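Local coordinates for uncharacterized protein (Archaeoglobus fulgidus, PDB 3LOT), which probably cleaves 3-keto-5-aminohexanoate as a zinc-dependent TIM-barrel enzyme of the beta-keto acid cleavage family, at residues P31-V35 with V67-I71; S79-I83 with P297-R301; E110-M116 with T169-C175; E166-K170 with L304-G308. All blocks are in the same frame, centred on the assembly; numbering follows the deposited sequence.

Contact 1. Residues P31-V35 with V67-I71; sequences PDQIV and VFRYI
P31, in the first turn of helix 31-43, is the bump that fills the hollow between V67, Y70 and I71 on helix 65-78. Its ring touches all three: CG meets V67 CG1 at 3.8 Å, while CB rests against both Y70 CD2 and I71 CG1. One turn further on, I71 returns the fit and wedges between I34 and V35. With CG1 beside the backbone N (chi1 -64°), CG2 falls anti to it and lies 3.8 Å from I34 CG2 and 4.0 Å from V35 CG2, and CD1 reaches I34 CD1. The axes of 31-35 and 67-71 cross at -41°, 9.8 Å at closest approach, as in neighbouring outer helices of a TIM barrel. Strand 48-54, which carries the zinc ligands H50 and H52, lies beneath: I34, V67 and I71 all touch it. At the outer margin Y70 swings its ring over to D32, whose OD1 approaches in the ring plane at the hydroxyl edge; the OH to OD1 separation of 2.4 Å is very short and its exact value doubtful. The chemistry thus divides in two: apolar branches hold the buried side, and a tyrosine-carboxylate hydrogen bond, its length uncertain, probably joins the helices at the exposed margin.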
# COMPACT_ATOMS: atom_id res chain seq x y z
N PRO D 31 -40.93 16.03 -6.46
CA PRO D 31 -41.06 14.59 -6.31
C PRO D 31 -41.31 13.85 -7.61
O PRO D 31 -40.77 12.76 -7.81
CB PRO D 31 -42.27 14.45 -5.39
CG PRO D 31 -42.16 15.66 -4.48
CD PRO D 31 -41.72 16.76 -5.46
N ASP D 32 -42.09 14.45 -8.50
CA ASP D 32 -42.39 13.78 -9.77
C ASP D 32 -41.14 13.71 -10.66
O ASP D 32 -40.96 12.72 -11.38
CB ASP D 32 -43.53 14.46 -10.51
CG ASP D 32 -44.88 14.17 -9.88
OD1 ASP D 32 -45.09 13.11 -9.21
OD2 ASP D 32 -45.77 15.02 -10.08
N GLN D 33 -40.30 14.74 -10.61
CA GLN D 33 -39.02 14.68 -11.31
C GLN D 33 -38.11 13.58 -10.78
O GLN D 33 -37.50 12.86 -11.54
CB GLN D 33 -38.27 16.00 -11.21
CG GLN D 33 -38.86 17.09 -12.03
CD GLN D 33 -38.20 18.42 -11.74
OE1 GLN D 33 -37.28 18.51 -10.93
NE2 GLN D 33 -38.62 19.43 -12.46
N ILE D 34 -38.03 13.43 -9.47
CA ILE D 34 -37.25 12.36 -8.87
C ILE D 34 -37.78 10.99 -9.31
O ILE D 34 -37.01 10.10 -9.67
CB ILE D 34 -37.18 12.50 -7.30
CG1 ILE D 34 -36.43 13.76 -6.89
CG2 ILE D 34 -36.54 11.24 -6.65
CD1 ILE D 34 -36.87 14.32 -5.48
N VAL D 35 -39.11 10.82 -9.30
CA VAL D 35 -39.74 9.57 -9.71
C VAL D 35 -39.39 9.21 -11.17
O VAL D 35 -38.94 8.11 -11.45
CB VAL D 35 -41.27 9.64 -9.55
CG1 VAL D 35 -41.94 8.40 -10.18
CG2 VAL D 35 -41.68 9.81 -8.12
N VAL D 67 -43.31 12.75 1.72
CA VAL D 67 -42.71 13.00 0.41
C VAL D 67 -41.93 11.77 -0.05
O VAL D 67 -42.08 11.28 -1.18
CB VAL D 67 -41.82 14.29 0.42
CG1 VAL D 67 -41.18 14.53 -0.95
CG2 VAL D 67 -42.68 15.54 0.85
N PHE D 68 -41.12 11.24 0.84
CA PHE D 68 -40.61 9.87 0.60
C PHE D 68 -41.68 8.86 0.21
O PHE D 68 -41.48 8.07 -0.72
CB PHE D 68 -39.87 9.34 1.80
CG PHE D 68 -38.47 9.83 1.90
CD1 PHE D 68 -37.49 9.29 1.08
CD2 PHE D 68 -38.14 10.82 2.81
CE1 PHE D 68 -36.18 9.72 1.16
CE2 PHE D 68 -36.84 11.25 2.92
CZ PHE D 68 -35.84 10.70 2.09
N ARG D 69 -42.78 8.85 0.94
CA ARG D 69 -43.79 7.82 0.71
C ARG D 69 -44.34 7.96 -0.71
O ARG D 69 -44.47 6.96 -1.44
CB ARG D 69 -44.91 7.84 1.74
CG ARG D 69 -45.81 6.60 1.62
CD ARG D 69 -46.95 6.61 2.56
NE ARG D 69 -46.59 7.00 3.92
CZ ARG D 69 -46.07 6.19 4.84
NH1 ARG D 69 -45.79 4.91 4.56
NH2 ARG D 69 -45.81 6.67 6.05
N TYR D 70 -44.61 9.20 -1.10
CA TYR D 70 -45.09 9.47 -2.44
C TYR D 70 -44.10 9.04 -3.51
O TYR D 70 -44.48 8.32 -4.44
CB TYR D 70 -45.46 10.96 -2.59
CG TYR D 70 -45.89 11.34 -3.97
CD1 TYR D 70 -47.23 11.24 -4.37
CD2 TYR D 70 -44.97 11.82 -4.88
CE1 TYR D 70 -47.62 11.61 -5.68
CE2 TYR D 70 -45.31 12.17 -6.14
CZ TYR D 70 -46.63 12.05 -6.56
OH TYR D 70 -46.94 12.44 -7.85
N ILE D 71 -42.85 9.49 -3.40
CA ILE D 71 -41.81 9.18 -4.38
C ILE D 71 -41.61 7.66 -4.54
O ILE D 71 -41.62 7.12 -5.65
CB ILE D 71 -40.46 9.81 -3.99
CG1 ILE D 71 -40.58 11.33 -4.01
CG2 ILE D 71 -39.37 9.37 -4.94
CD1 ILE D 71 -39.37 12.07 -3.52

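Contact 2. Residues S79-I83 with P297-R301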
# COMPACT_ATOMS: atom_id res chain seq x y z
N SER D 79 -41.81 0.52 -11.77
CA SER D 79 -40.56 -0.23 -11.90
C SER D 79 -40.33 -1.20 -10.76
O SER D 79 -40.77 -0.94 -9.64
CB SER D 79 -39.40 0.77 -11.99
OG SER D 79 -38.16 0.09 -12.00
N ASP D 80 -39.64 -2.31 -11.05
CA ASP D 80 -39.21 -3.25 -10.01
C ASP D 80 -37.82 -2.92 -9.42
O ASP D 80 -37.28 -3.67 -8.62
CB ASP D 80 -39.29 -4.72 -10.48
CG ASP D 80 -38.29 -5.08 -11.56
OD1 ASP D 80 -37.69 -4.17 -12.15
OD2 ASP D 80 -38.11 -6.31 -11.83
N VAL D 81 -37.27 -1.79 -9.82
CA VAL D 81 -36.00 -1.32 -9.28
C VAL D 81 -35.96 -1.38 -7.76
O VAL D 81 -36.98 -1.14 -7.09
CB VAL D 81 -35.71 0.14 -9.74
CG1 VAL D 81 -36.66 1.13 -9.05
CG2 VAL D 81 -34.23 0.49 -9.51
N VAL D 82 -34.79 -1.72 -7.21
CA VAL D 82 -34.59 -1.67 -5.77
C VAL D 82 -34.50 -0.19 -5.33
O VAL D 82 -33.71 0.60 -5.87
CB VAL D 82 -33.35 -2.50 -5.30
CG1 VAL D 82 -33.15 -2.42 -3.79
CG2 VAL D 82 -33.50 -4.00 -5.72
N ILE D 83 -35.37 0.19 -4.40
CA ILE D 83 -35.47 1.57 -3.94
C ILE D 83 -34.75 1.71 -2.61
O ILE D 83 -35.20 1.19 -1.55
CB ILE D 83 -36.95 2.02 -3.80
CG1 ILE D 83 -37.71 1.84 -5.14
CG2 ILE D 83 -36.97 3.45 -3.24
CD1 ILE D 83 -39.25 1.88 -5.05
N PRO D 297 -32.84 -5.69 -11.27
CA PRO D 297 -33.26 -5.48 -9.89
C PRO D 297 -33.38 -6.78 -9.10
O PRO D 297 -32.93 -6.86 -7.94
CB PRO D 297 -34.58 -4.74 -10.05
CG PRO D 297 -34.31 -3.90 -11.29
CD PRO D 297 -33.63 -4.85 -12.20
N ASP D 298 -33.91 -7.83 -9.72
CA ASP D 298 -34.06 -9.08 -8.97
C ASP D 298 -32.71 -9.73 -8.63
O ASP D 298 -32.56 -10.35 -7.56
CB ASP D 298 -35.01 -10.03 -9.67
CG ASP D 298 -36.49 -9.64 -9.46
OD1 ASP D 298 -36.85 -8.84 -8.50
OD2 ASP D 298 -37.31 -10.12 -10.29
N GLU D 299 -31.73 -9.53 -9.51
CA GLU D 299 -30.35 -9.95 -9.25
C GLU D 299 -29.75 -9.18 -8.07
O GLU D 299 -29.10 -9.76 -7.21
CB GLU D 299 -29.51 -9.78 -10.52
CG GLU D 299 -29.82 -10.86 -11.53
CD GLU D 299 -29.20 -10.66 -12.91
OE1 GLU D 299 -28.77 -9.56 -13.27
OE2 GLU D 299 -29.14 -11.65 -13.68
N VAL D 300 -30.01 -7.88 -8.00
CA VAL D 300 -29.60 -7.08 -6.89
C VAL D 300 -30.18 -7.68 -5.58
O VAL D 300 -29.48 -7.87 -4.56
CB VAL D 300 -30.02 -5.59 -7.05
CG1 VAL D 300 -29.90 -4.85 -5.67
CG2 VAL D 300 -29.17 -4.89 -8.18
N ARG D 301 -31.47 -7.98 -5.60
CA ARG D 301 -32.11 -8.57 -4.44
C ARG D 301 -31.43 -9.88 -4.00
O ARG D 301 -31.25 -10.13 -2.80
CB ARG D 301 -33.61 -8.78 -4.72
CG ARG D 301 -34.39 -7.49 -4.76
CD ARG D 301 -35.92 -7.69 -4.99
NE ARG D 301 -36.49 -6.35 -4.98
CZ ARG D 301 -36.71 -5.59 -6.05
NH1 ARG D 301 -36.58 -6.07 -7.27
NH2 ARG D 301 -37.17 -4.37 -5.88
O HOH W 1 -35.37 -7.58 -12.21
O HOH W 2 -39.29 -8.19 -10.44
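At the N-terminal end of a barrel strand, where the loop into strand 82-85 meets the first turn of helix 297-304, R301 reaches back to the peptide of D80. Both terminal nitrogens converge on one acceptor: NH1 and NH2 each donate a hydrogen bond of 2.8 Å to D80 O, which sits nearly in the guanidinium plane. NH1 comes within the carbonyl plane of D80, whereas NH2 stands above it. V82 CG2 covers one face of the guanidinium, 3.6 Å above its centre, and meets V300 CG1. The arginine chain, extended from CG to NE, runs antiparallel to the V82 side chain. R301 NH1 also forms a salt bridge with D298 OD1 at 3.0 Å. NH2 makes another with E110. P297 packs against the loop, its CG 3.7 Å from V81 CA and 3.5 Å from D80 OD1. The carboxylates of D80 and D298 approach, OD2 to OD2 at 4.2 Å, but one water donates to both oxygens and a second connects D80 OD2 to the backbone N of D298. These waters and the nearby arginine probably ease the like charges, while a single carbonyl oxygen, held by two N-H groups, fixes the turn against the helix.

Contact 3. Residues E110-M116 with T169-C175; sequences EIATFNM and TKPELEC
F114 leaves its strand with CG anti to the backbone N (chi1 -163°), which lays the side chain beside P171 and L173, all three pointing the same way. Its CB passes 3.5 Å from E172 O and touches L173 CD2. At CG that same leucine methyl is still in reach, and at CD1 it comes to 3.6 Å. CD2, on the other branch of the ring, meets P171 CB at 3.7 Å. Farther out the ring is received by helix 154-166, with an edge-to-face stack on F164 and contacts to L157 and L160. Cut back to alanine, this position would probably leave L173 CD2 and P171 CB without their shared partner and open a gap beneath that helix. The two strands are neighbours in the parallel TIM barrel, joined by a beta-alpha-beta crossover that includes helix 154-166, so A112, F114, P171 and L173 face the outer helical layer. The backbones interlock in parallel register: A112 N binds K170 O at 3.1 Å, E172 N binds A112 O at 3.0 Å, and E174 N binds F114 O at 2.9 Å; the bond from F114 N to E172 O is weak. L173 CA adds a CA-H...O contact to F114 O at 3.2 Å. I111, T113 and N115 turn to the barrel interior with E172 and E174. There T113 lies close to the zinc ligand H50, and T113 OG1 and N115 ND2 hydrogen-bond an unidentified ligand. Beyond the strand M116, a selenomethionine, bends its chain to bring SE within 3.8 Å of L173 CD2.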
# COMPACT_ATOMS: atom_id res chain seq x y z
N GLU D 110 -36.46 -1.98 1.45
CA GLU D 110 -35.58 -3.13 1.32
C GLU D 110 -34.16 -2.83 1.77
O GLU D 110 -33.48 -3.71 2.29
CB GLU D 110 -35.53 -3.63 -0.13
CG GLU D 110 -36.86 -4.20 -0.71
CD GLU D 110 -36.64 -4.85 -2.06
OE1 GLU D 110 -36.69 -4.13 -3.08
OE2 GLU D 110 -36.40 -6.08 -2.12
N ILE D 111 -33.70 -1.62 1.50
CA ILE D 111 -32.33 -1.22 1.82
C ILE D 111 -32.38 0.30 2.07
O ILE D 111 -33.22 1.02 1.48
CB ILE D 111 -31.37 -1.67 0.68
CG1 ILE D 111 -29.90 -1.32 0.98
CG2 ILE D 111 -31.81 -1.09 -0.72
CD1 ILE D 111 -28.95 -2.16 0.22
N ALA D 112 -31.55 0.78 2.98
CA ALA D 112 -31.45 2.21 3.25
C ALA D 112 -30.04 2.55 3.72
O ALA D 112 -29.30 1.68 4.18
CB ALA D 112 -32.45 2.66 4.24
N THR D 113 -29.64 3.81 3.57
CA THR D 113 -28.25 4.12 3.86
C THR D 113 -28.09 4.28 5.38
O THR D 113 -29.04 4.61 6.07
CB THR D 113 -27.70 5.32 3.04
OG1 THR D 113 -28.40 6.53 3.33
CG2 THR D 113 -27.85 5.03 1.58
N PHE D 114 -26.86 4.03 5.83
CA PHE D 114 -26.49 3.86 7.23
C PHE D 114 -25.06 4.40 7.32
O PHE D 114 -24.13 3.64 7.13
CB PHE D 114 -26.51 2.34 7.55
CG PHE D 114 -26.56 2.00 9.01
CD1 PHE D 114 -25.50 2.28 9.83
CD2 PHE D 114 -27.65 1.34 9.53
CE1 PHE D 114 -25.52 1.91 11.16
CE2 PHE D 114 -27.71 0.94 10.85
CZ PHE D 114 -26.63 1.21 11.70
N ASN D 115 -24.94 5.70 7.58
CA ASN D 115 -23.66 6.43 7.71
C ASN D 115 -22.84 6.12 8.99
O ASN D 115 -23.36 6.16 10.12
CB ASN D 115 -23.97 7.87 7.61
CG ASN D 115 -24.59 8.20 6.27
OD1 ASN D 115 -23.87 8.35 5.27
ND2 ASN D 115 -25.95 8.30 6.23
N MSE D 116 -21.57 5.79 8.80
CA MSE D 116 -20.81 5.09 9.86
C MSE D 116 -19.87 5.93 10.71
O MSE D 116 -19.01 5.36 11.40
CB MSE D 116 -20.03 3.95 9.21
CG MSE D 116 -20.87 2.86 8.75
SE MSE D 116 -21.72 1.95 10.23
CE MSE D 116 -20.26 1.72 11.42
N THR D 169 -35.00 -4.07 7.13
CA THR D 169 -34.32 -3.23 6.14
C THR D 169 -32.82 -3.51 6.18
O THR D 169 -32.22 -3.56 7.24
CB THR D 169 -34.57 -1.75 6.42
OG1 THR D 169 -35.98 -1.47 6.38
CG2 THR D 169 -33.85 -0.85 5.38
N LYS D 170 -32.21 -3.71 5.01
CA LYS D 170 -30.78 -3.96 4.96
C LYS D 170 -30.02 -2.65 5.06
O LYS D 170 -30.30 -1.71 4.32
CB LYS D 170 -30.33 -4.65 3.69
CG LYS D 170 -28.87 -5.09 3.80
CD LYS D 170 -28.41 -5.96 2.68
CE LYS D 170 -26.93 -6.44 2.88
NZ LYS D 170 -26.79 -7.44 3.96
N PRO D 171 -29.01 -2.61 5.94
CA PRO D 171 -28.13 -1.46 5.98
C PRO D 171 -27.14 -1.43 4.83
O PRO D 171 -26.46 -2.41 4.52
CB PRO D 171 -27.38 -1.63 7.32
CG PRO D 171 -28.13 -2.66 8.05
CD PRO D 171 -28.75 -3.52 7.06
N GLU D 172 -27.04 -0.27 4.20
CA GLU D 172 -25.95 -0.00 3.29
C GLU D 172 -25.07 0.98 4.02
O GLU D 172 -25.47 2.11 4.26
CB GLU D 172 -26.45 0.62 2.00
CG GLU D 172 -25.32 0.95 1.04
CD GLU D 172 -25.78 1.45 -0.29
OE1 GLU D 172 -26.05 2.65 -0.39
OE2 GLU D 172 -25.78 0.67 -1.25
N LEU D 173 -23.84 0.55 4.32
CA LEU D 173 -23.04 1.17 5.37
C LEU D 173 -22.09 2.13 4.71
O LEU D 173 -21.13 1.70 4.10
CB LEU D 173 -22.29 0.10 6.14
CG LEU D 173 -23.17 -0.98 6.84
CD1 LEU D 173 -22.30 -2.15 7.21
CD2 LEU D 173 -23.85 -0.38 8.07
N GLU D 174 -22.36 3.41 4.85
CA GLU D 174 -21.65 4.42 4.09
C GLU D 174 -20.39 4.72 4.87
O GLU D 174 -20.48 5.01 6.08
CB GLU D 174 -22.50 5.67 3.93
CG GLU D 174 -23.98 5.42 3.60
CD GLU D 174 -24.21 4.68 2.29
OE1 GLU D 174 -23.31 4.68 1.41
OE2 GLU D 174 -25.30 4.07 2.15
N CYS D 175 -19.25 4.58 4.22
CA CYS D 175 -17.97 4.90 4.80
C CYS D 175 -17.21 5.95 4.00
O CYS D 175 -16.93 5.75 2.83
CB CYS D 175 -17.10 3.66 4.90
SG CYS D 175 -17.84 2.34 5.95

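Contact 4. Residues E166-K170 with L304-G308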
# COMPACT_ATOMS: atom_id res chain seq x y z
N GLU D 166 -35.65 -4.27 12.96
CA GLU D 166 -37.10 -4.28 13.27
C GLU D 166 -37.99 -4.18 12.04
O GLU D 166 -39.09 -4.68 12.01
CB GLU D 166 -37.42 -3.09 14.16
CG GLU D 166 -36.96 -3.27 15.57
CD GLU D 166 -36.96 -1.97 16.37
OE1 GLU D 166 -37.44 -0.94 15.84
OE2 GLU D 166 -36.49 -1.98 17.55
N ASN D 167 -37.52 -3.48 11.03
CA ASN D 167 -38.31 -3.22 9.84
C ASN D 167 -37.78 -4.00 8.65
O ASN D 167 -38.18 -3.73 7.49
CB ASN D 167 -38.32 -1.71 9.55
CG ASN D 167 -39.00 -0.93 10.65
OD1 ASN D 167 -40.24 -0.93 10.74
ND2 ASN D 167 -38.21 -0.24 11.50
N ASP D 168 -36.90 -4.97 8.93
CA ASP D 168 -36.41 -5.88 7.91
C ASP D 168 -35.83 -5.05 6.78
O ASP D 168 -36.12 -5.27 5.60
CB ASP D 168 -37.57 -6.76 7.45
CG ASP D 168 -37.12 -7.97 6.67
OD1 ASP D 168 -35.92 -8.22 6.66
OD2 ASP D 168 -37.96 -8.67 6.04
N THR D 169 -35.00 -4.07 7.13
CA THR D 169 -34.32 -3.23 6.14
C THR D 169 -32.82 -3.51 6.18
O THR D 169 -32.22 -3.56 7.24
CB THR D 169 -34.57 -1.75 6.42
OG1 THR D 169 -35.98 -1.47 6.38
CG2 THR D 169 -33.85 -0.85 5.38
N LYS D 170 -32.21 -3.71 5.01
CA LYS D 170 -30.78 -3.96 4.96
C LYS D 170 -30.02 -2.65 5.06
O LYS D 170 -30.30 -1.71 4.32
CB LYS D 170 -30.33 -4.65 3.69
CG LYS D 170 -28.87 -5.09 3.80
CD LYS D 170 -28.41 -5.96 2.68
CE LYS D 170 -26.93 -6.44 2.88
NZ LYS D 170 -26.79 -7.44 3.96
N LEU D 304 -27.68 -9.07 -2.66
CA LEU D 304 -27.64 -8.45 -1.31
C LEU D 304 -28.58 -9.12 -0.27
O LEU D 304 -28.58 -8.73 0.90
CB LEU D 304 -27.99 -6.99 -1.43
CG LEU D 304 -27.09 -6.24 -2.41
CD1 LEU D 304 -27.54 -4.77 -2.50
CD2 LEU D 304 -25.64 -6.35 -1.94
N GLY D 305 -29.34 -10.12 -0.66
CA GLY D 305 -30.30 -10.78 0.26
C GLY D 305 -31.46 -9.90 0.71
O GLY D 305 -31.76 -9.83 1.89
N LEU D 306 -32.10 -9.22 -0.24
CA LEU D 306 -33.14 -8.24 0.06
C LEU D 306 -34.50 -8.90 0.13
O LEU D 306 -34.69 -9.97 -0.43
CB LEU D 306 -33.14 -7.12 -0.97
CG LEU D 306 -31.83 -6.34 -1.08
CD1 LEU D 306 -32.02 -5.11 -2.00
CD2 LEU D 306 -31.45 -5.98 0.36
N LYS D 307 -35.45 -8.25 0.79
CA LYS D 307 -36.71 -8.95 1.14
C LYS D 307 -37.73 -9.10 0.01
O LYS D 307 -38.59 -10.03 0.05
CB LYS D 307 -37.35 -8.31 2.36
CG LYS D 307 -37.97 -6.93 2.19
CD LYS D 307 -38.28 -6.34 3.53
CE LYS D 307 -38.63 -4.87 3.44
NZ LYS D 307 -38.98 -4.33 4.77
N GLY D 308 -37.64 -8.24 -0.99
CA GLY D 308 -38.58 -8.30 -2.12
C GLY D 308 -39.33 -6.99 -2.33
O GLY D 308 -39.62 -6.26 -1.38
O HOH W 3 -28.84 -9.81 3.51
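Above the plane of the D168 peptide carbonyl stands the ammonium group of K307: NZ is 3.1 Å from D168 O, 61° out of that plane, so the bond does not follow a lone pair. The flat carboxylate of D168 meets the same lysine through its aliphatic part, OD2 lying 3.4 Å from K307 CD, while the charged atoms OD2 and NZ stay 4.6 Å apart. D168, with positive phi, is the C-prime residue of a Schellman motif that ends helix 154-166, just ahead of barrel strand 170-175. K307 follows the end of helix 297-304. Its CG sits between the backbone N and the carbonyl carbon (chi1 72°), and from there the chain extends fully across the gap to the turn. NZ also gives a weak bond to N167 O at 2.9 Å and a further bond to K108 O, carbonyls that follow the C termini of two helices and would favour a positive charge. A methionine in its place would probably leave the carbonyls of N167, D168 and K108 without this donor and the turn less firmly tied to 304-308. K170 stands nearly perpendicular to L306, CB 3.8 Å from L306 CD2, and its CD brushes L304 O at 3.3 Å. K170 NZ bonds P196 O, and also gives a hydrogen bond to a water that in turn donates to L304 O at 2.8 Å.

How the contacts relate
From the N terminus, contact 1 closes first: it pairs helices 31-43 and 65-78 around the intervening strand 48-54, and is complete before the other three open. Contact 2 begins on the next loop and spans more than 200 residues, bringing the last helix, 297-304, back to the loop leading into strand 82-85 and to its first residue. Contact 3 nests inside that span and joins strands 111-115 and 170-175. Where it ends, contact 4 begins, sharing T169 and K170, and its partner 304-308 lies past 297-301, so contacts 2 and 4 cross. E110 links these three: its carboxylate bridges to R301 of contact 2 and hydrogen-bonds G308 N of contact 4.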